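Local coordinates for protein trehalose-6-phosphate phosphatase (Candida albicans, PDB 5DXF) that belongs by its sequence to glycosyltransferase family 20 of the GT-B clan, the deposited part being the N-terminal domain of a trehalose-6-phosphate phosphatase, at residues G250-D255 with L276-N281; W157-Y162 with R239-R244. All coordinates share one frame; numbering follows the deposited sequence.

Interaction 1: G250-D255 with L276-N281; sequences GMLGAD and LGCEVN
Leu252 and Leu276 reach toward each other and meet tip to tip, CD1 of Leu252 standing 3.9 Å from CD1 of Leu276. The same methyl of Leu252 also lies 3.7 Å from SG of Cys278, so one carbon serves both partners. The first bond of each of the three side chains points toward the other segment. In Leu252 the CG is anti to the carbonyl carbon and the chain then runs on extended (chi2 -179°), so that CD1 continues the line of the side chain to the opposing leucine and the thiol. The backbones stay well apart, with CA of Leu252 and CA of Cys278 9.8 Å from each other, and the gap is spanned by these side-chain ends. Leu252 is the first residue past helix 244-251, on the turn that leads into the parallel strand 256-259. Leu276 and Cys278 lie either side of Gly277 in the connection from helix 262-274 to edge strand 279-280, in the Rossmann-like half expected of a GT-B protein. The contact is small, 77 Å² counted over both sides, and purely apolar, with Leu252 on the inner side and its two partners nearer the surface. Cys272 of helix 262-274 and Val285 of strand 284-287 also touch Leu252, and Ala287 of that strand touches Cys278.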
loop_
_atom_site.group_PDB
_atom_site.type_symbol
_atom_site.label_atom_id
_atom_site.label_comp_id
_atom_site.label_asym_id
_atom_site.label_seq_id
_atom_site.Cartn_x
_atom_site.Cartn_y
_atom_site.Cartn_z
ATOM N N GLY A 250 18.672 1.720 -13.437
ATOM C CA GLY A 250 18.614 1.319 -12.040
ATOM C C GLY A 250 17.766 0.095 -11.771
ATOM O O GLY A 250 18.229 -0.870 -11.165
ATOM N N MET A 251 16.531 0.118 -12.258
ATOM C CA MET A 251 15.618 -0.999 -12.044
ATOM C C MET A 251 16.068 -2.262 -12.767
ATOM O O MET A 251 15.829 -3.374 -12.285
ATOM C CB MET A 251 14.202 -0.626 -12.483
ATOM C CG MET A 251 13.534 0.416 -11.602
ATOM S SD MET A 251 11.815 0.732 -12.066
ATOM C CE MET A 251 11.994 2.243 -13.016
ATOM N N LEU A 252 16.729 -2.105 -13.910
ATOM C CA LEU A 252 17.100 -3.270 -14.720
ATOM C C LEU A 252 18.187 -4.171 -14.147
ATOM O O LEU A 252 18.628 -5.102 -14.815
ATOM C CB LEU A 252 17.540 -2.814 -16.105
ATOM C CG LEU A 252 16.361 -2.506 -17.025
ATOM C CD1 LEU A 252 16.847 -2.070 -18.393
ATOM C CD2 LEU A 252 15.456 -3.722 -17.123
ATOM N N GLY A 253 18.633 -3.904 -12.926
ATOM C CA GLY A 253 19.669 -4.724 -12.312
ATOM C C GLY A 253 19.153 -5.991 -11.655
ATOM O O GLY A 253 19.856 -7.005 -11.619
ATOM N N ALA A 254 17.931 -5.939 -11.128
ATOM C CA ALA A 254 17.312 -7.130 -10.551
ATOM C C ALA A 254 17.122 -8.213 -11.595
ATOM O O ALA A 254 16.841 -7.920 -12.749
ATOM C CB ALA A 254 15.975 -6.784 -9.900
ATOM N N ASP A 255 17.373 -9.456 -11.210
ATOM C CA ASP A 255 17.062 -10.592 -12.063
ATOM C C ASP A 255 15.556 -10.713 -12.256
ATOM O O ASP A 255 15.076 -11.028 -13.341
ATOM C CB ASP A 255 17.639 -11.875 -11.474
ATOM C CG ASP A 255 18.946 -11.640 -10.755
ATOM O OD1 ASP A 255 19.892 -12.421 -10.960
ATOM O OD2 ASP A 255 19.021 -10.660 -9.991
ATOM N N LEU A 276 14.852 3.122 -23.191
ATOM C CA LEU A 276 16.123 2.440 -23.413
ATOM C C LEU A 276 16.046 1.541 -24.645
ATOM O O LEU A 276 14.959 1.174 -25.086
ATOM C CB LEU A 276 16.521 1.627 -22.178
ATOM C CG LEU A 276 17.075 2.416 -20.987
ATOM C CD1 LEU A 276 17.487 1.498 -19.844
ATOM C CD2 LEU A 276 18.246 3.277 -21.427
ATOM N N GLY A 277 17.205 1.192 -25.195
ATOM C CA GLY A 277 17.274 0.383 -26.401
ATOM C C GLY A 277 16.926 -1.076 -26.170
ATOM O O GLY A 277 16.750 -1.838 -27.122
ATOM N N CYS A 278 16.812 -1.450 -24.897
ATOM C CA CYS A 278 16.619 -2.840 -24.469
ATOM C C CYS A 278 15.493 -3.562 -25.206
ATOM O O CYS A 278 14.421 -3.002 -25.428
ATOM C CB CYS A 278 16.348 -2.879 -22.967
ATOM S SG CYS A 278 17.350 -1.715 -22.023
ATOM N N GLU A 279 15.749 -4.812 -25.580
ATOM C CA GLU A 279 14.791 -5.599 -26.348
ATOM C C GLU A 279 13.891 -6.433 -25.438
ATOM O O GLU A 279 14.371 -7.109 -24.525
ATOM C CB GLU A 279 15.524 -6.499 -27.341
ATOM C CG GLU A 279 14.676 -6.907 -28.518
ATOM C CD GLU A 279 15.478 -7.576 -29.607
ATOM O OE1 GLU A 279 16.652 -7.929 -29.365
ATOM O OE2 GLU A 279 14.929 -7.738 -30.712
ATOM N N VAL A 280 12.588 -6.390 -25.706
ATOM C CA VAL A 280 11.587 -6.899 -24.769
ATOM C C VAL A 280 10.584 -7.886 -25.375
ATOM O O VAL A 280 10.362 -7.898 -26.590
ATOM C CB VAL A 280 10.779 -5.729 -24.157
ATOM C CG1 VAL A 280 11.715 -4.663 -23.612
ATOM C CG2 VAL A 280 9.846 -5.123 -25.199
ATOM N N ASN A 281 10.003 -8.723 -24.515
ATOM C CA ASN A 281 8.786 -9.471 -24.839
ATOM C C ASN A 281 7.868 -9.460 -23.610
ATOM O O ASN A 281 8.193 -8.816 -22.611
ATOM C CB ASN A 281 9.108 -10.902 -25.305
ATOM C CG ASN A 281 9.247 -11.895 -24.157
ATOM O OD1 ASN A 281 9.685 -11.548 -23.066
ATOM N ND2 ASN A 281 8.878 -13.147 -24.413
#

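Interaction 2: W157-Y162 with R239-R244; sequences WPVFHY and RCLSKR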
loop_
_atom_site.group_PDB
_atom_site.type_symbol
_atom_site.label_atom_id
_atom_site.label_comp_id
_atom_site.label_asym_id
_atom_site.label_seq_id
_atom_site.Cartn_x
_atom_site.Cartn_y
_atom_site.Cartn_z
ATOM N N TRP A 157 6.374 9.877 -7.178
ATOM C CA TRP A 157 5.008 9.536 -6.770
ATOM C C TRP A 157 3.927 10.149 -7.670
ATOM O O TRP A 157 3.024 9.427 -8.104
ATOM C CB TRP A 157 4.754 9.942 -5.311
ATOM C CG TRP A 157 3.296 9.914 -4.910
ATOM C CD1 TRP A 157 2.346 10.865 -5.177
ATOM C CD2 TRP A 157 2.628 8.885 -4.172
ATOM N NE1 TRP A 157 1.133 10.484 -4.659
ATOM C CE2 TRP A 157 1.279 9.276 -4.035
ATOM C CE3 TRP A 157 3.039 7.673 -3.612
ATOM C CZ2 TRP A 157 0.342 8.492 -3.363
ATOM C CZ3 TRP A 157 2.109 6.901 -2.949
ATOM C CH2 TRP A 157 0.778 7.310 -2.829
ATOM N N PRO A 158 3.989 11.470 -7.949
ATOM C CA PRO A 158 2.939 12.020 -8.817
ATOM C C PRO A 158 2.936 11.420 -10.215
ATOM O O PRO A 158 1.861 11.138 -10.747
ATOM C CB PRO A 158 3.281 13.508 -8.888
ATOM C CG PRO A 158 4.104 13.761 -7.692
ATOM C CD PRO A 158 4.905 12.528 -7.496
ATOM N N VAL A 159 4.116 11.236 -10.800
ATOM C CA VAL A 159 4.230 10.675 -12.142
ATOM C C VAL A 159 3.703 9.241 -12.206
ATOM O O VAL A 159 2.924 8.899 -13.098
ATOM C CB VAL A 159 5.689 10.700 -12.638
ATOM C CG1 VAL A 159 5.837 9.884 -13.913
ATOM C CG2 VAL A 159 6.147 12.133 -12.865
ATOM N N PHE A 160 4.110 8.411 -11.258
ATOM C CA PHE A 160 3.695 7.017 -11.217
ATOM C C PHE A 160 2.201 6.915 -11.034
ATOM O O PHE A 160 1.576 5.957 -11.450
ATOM C CB PHE A 160 4.415 6.260 -10.122
ATOM C CG PHE A 160 5.836 5.954 -10.440
ATOM C CD1 PHE A 160 6.437 4.831 -9.937
ATOM C CD2 PHE A 160 6.565 6.790 -11.240
ATOM C CE1 PHE A 160 7.751 4.548 -10.226
ATOM C CE2 PHE A 160 7.879 6.519 -11.532
ATOM C CZ PHE A 160 8.475 5.396 -11.025
ATOM N N HIS A 161 1.641 7.913 -10.379
ATOM C CA HIS A 161 0.215 7.978 -10.145
ATOM C C HIS A 161 -0.551 8.802 -11.160
ATOM O O HIS A 161 -1.720 9.082 -10.962
ATOM C CB HIS A 161 -0.075 8.441 -8.734
ATOM C CG HIS A 161 0.372 7.469 -7.698
ATOM N ND1 HIS A 161 1.678 7.380 -7.285
ATOM C CD2 HIS A 161 -0.303 6.523 -7.017
ATOM C CE1 HIS A 161 1.787 6.430 -6.381
ATOM N NE2 HIS A 161 0.597 5.899 -6.196
ATOM N N TYR A 162 0.107 9.164 -12.254
ATOM C CA TYR A 162 -0.508 9.971 -13.298
ATOM C C TYR A 162 -0.993 11.330 -12.815
ATOM O O TYR A 162 -2.109 11.735 -13.094
ATOM C CB TYR A 162 -1.663 9.209 -13.943
ATOM C CG TYR A 162 -1.259 7.958 -14.675
ATOM C CD1 TYR A 162 0.069 7.627 -14.845
ATOM C CD2 TYR A 162 -2.210 7.107 -15.191
ATOM C CE1 TYR A 162 0.436 6.482 -15.516
ATOM C CE2 TYR A 162 -1.854 5.963 -15.862
ATOM C CZ TYR A 162 -0.531 5.655 -16.023
ATOM O OH TYR A 162 -0.183 4.512 -16.695
ATOM N N ARG A 239 8.220 9.369 -19.506
ATOM C CA ARG A 239 9.150 10.125 -20.327
ATOM C C ARG A 239 9.431 11.501 -19.742
ATOM O O ARG A 239 10.458 12.099 -20.005
ATOM C CB ARG A 239 8.622 10.248 -21.754
ATOM C CG ARG A 239 8.744 8.970 -22.561
ATOM C CD ARG A 239 9.195 9.218 -23.984
ATOM N NE ARG A 239 8.230 10.009 -24.731
ATOM C CZ ARG A 239 7.062 9.560 -25.159
ATOM N NH1 ARG A 239 6.704 8.310 -24.925
ATOM N NH2 ARG A 239 6.255 10.367 -25.823
ATOM N N CYS A 240 8.499 12.003 -18.955
ATOM C CA CYS A 240 8.600 13.322 -18.371
ATOM C C CYS A 240 9.809 13.449 -17.484
ATOM O O CYS A 240 10.385 14.509 -17.367
ATOM C CB CYS A 240 7.348 13.635 -17.578
ATOM S SG CYS A 240 5.851 13.540 -18.559
ATOM N N LEU A 241 10.196 12.349 -16.874
ATOM C CA LEU A 241 11.302 12.382 -15.956
ATOM C C LEU A 241 12.608 12.674 -16.662
ATOM O O LEU A 241 12.951 12.061 -17.650
ATOM C CB LEU A 241 11.391 11.065 -15.204
ATOM C CG LEU A 241 10.198 10.691 -14.333
ATOM C CD1 LEU A 241 10.342 9.266 -13.836
ATOM C CD2 LEU A 241 10.097 11.641 -13.164
ATOM N N SER A 242 13.338 13.617 -16.107
ATOM C CA SER A 242 14.634 14.010 -16.595
ATOM C C SER A 242 15.648 12.887 -16.478
ATOM O O SER A 242 16.514 12.727 -17.329
ATOM C CB SER A 242 15.087 15.246 -15.843
ATOM O OG SER A 242 13.955 16.018 -15.508
ATOM N N LYS A 243 15.542 12.125 -15.400
ATOM C CA LYS A 243 16.461 11.042 -15.115
ATOM C C LYS A 243 15.936 9.689 -15.569
ATOM O O LYS A 243 16.473 8.659 -15.211
ATOM C CB LYS A 243 16.788 11.022 -13.632
ATOM C CG LYS A 243 17.281 12.355 -13.108
ATOM C CD LYS A 243 18.710 12.620 -13.533
ATOM C CE LYS A 243 19.094 14.051 -13.245
ATOM N NZ LYS A 243 20.316 14.433 -13.992
ATOM N N ARG A 244 14.868 9.711 -16.343
ATOM C CA ARG A 244 14.146 8.502 -16.752
ATOM C C ARG A 244 15.053 7.311 -17.085
ATOM O O ARG A 244 14.803 6.181 -16.644
ATOM C CB ARG A 244 13.258 8.821 -17.957
ATOM C CG ARG A 244 14.017 9.447 -19.125
ATOM C CD ARG A 244 13.095 10.018 -20.190
ATOM N NE ARG A 244 13.851 10.684 -21.251
ATOM C CZ ARG A 244 13.310 11.414 -22.223
ATOM N NH1 ARG A 244 11.996 11.584 -22.283
ATOM N NH2 ARG A 244 14.087 11.976 -23.139
#
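A helix C-terminus closed by a Schellman motif packs here against a type I beta turn that leads into the next helix. Helix 147-160 ends at Phe160, and Tyr162, with positive phi (60°), is the C-prime residue: its N bonds to O of Val159, and N of Ile163 returns to O of Pro158. The facing turn runs from Leu241 to Arg244, with Lys243 at the N-cap of helix 244-251. Between them Leu241 is the shared apolar contact. Its CD2 lies 4.0 Å from CG2 of Val159, the two side chains passing at a slant. With CG1 of Val159 anti to N (chi1 169°), CG2 lies beside the backbone N and is the branch that meets the leucine. The other methyl of Leu241, CD1, sits near the ring plane of Phe160 at its edge, 4.3 Å from CE2; the leucine thus meets the rim of the phenyl and not a face. On the helix side, O of Trp157 accepts two bonds, from N of His161 and from ND1 of His161, the latter with an N-H...O angle of 150° and the oxygen close to the imidazole plane. The bond fixes the turn of the imidazole, whose CE1 lies over one face of the Trp157 indole, toward its rim. Leu241 lies along helix 147-160, also touching Tyr151, Val155 and Leu156, while the Phe160 ring meets that of Phe232 in the loop after strand 223-227. Tyr162 stacks on Tyr237 of helix 235-238, and Arg434 bonds to O of Phe160 and makes a cation-pi contact with Tyr162, so the helix end contacts both the short helix 235-238 and the loop before helix 439-447.

From the N terminus, helix 147-160 comes first, and interaction 2 closes a loop of 76 intervening residues when the chain returns at 239-244, by way of helices 173-194, 211-218 and 235-238 and strands 200-204 and 223-227. Helix 244-251 follows directly and delivers the chain to interaction 1, whose shorter loop of 20 residues holds strand 256-259 and helix 262-274 and closes at 276-281. The two loops run in series, neither nested nor crossed. The centres of interactions 1 and 2 lie about 17 Å apart, and the nearest atoms of interactions 1 and 2 about 5 Å apart, without touching. Interaction 2 ties helix 147-160 to the start of helix 244-251; interaction 1 ties that helix's far end to the approach to edge strand 279-280.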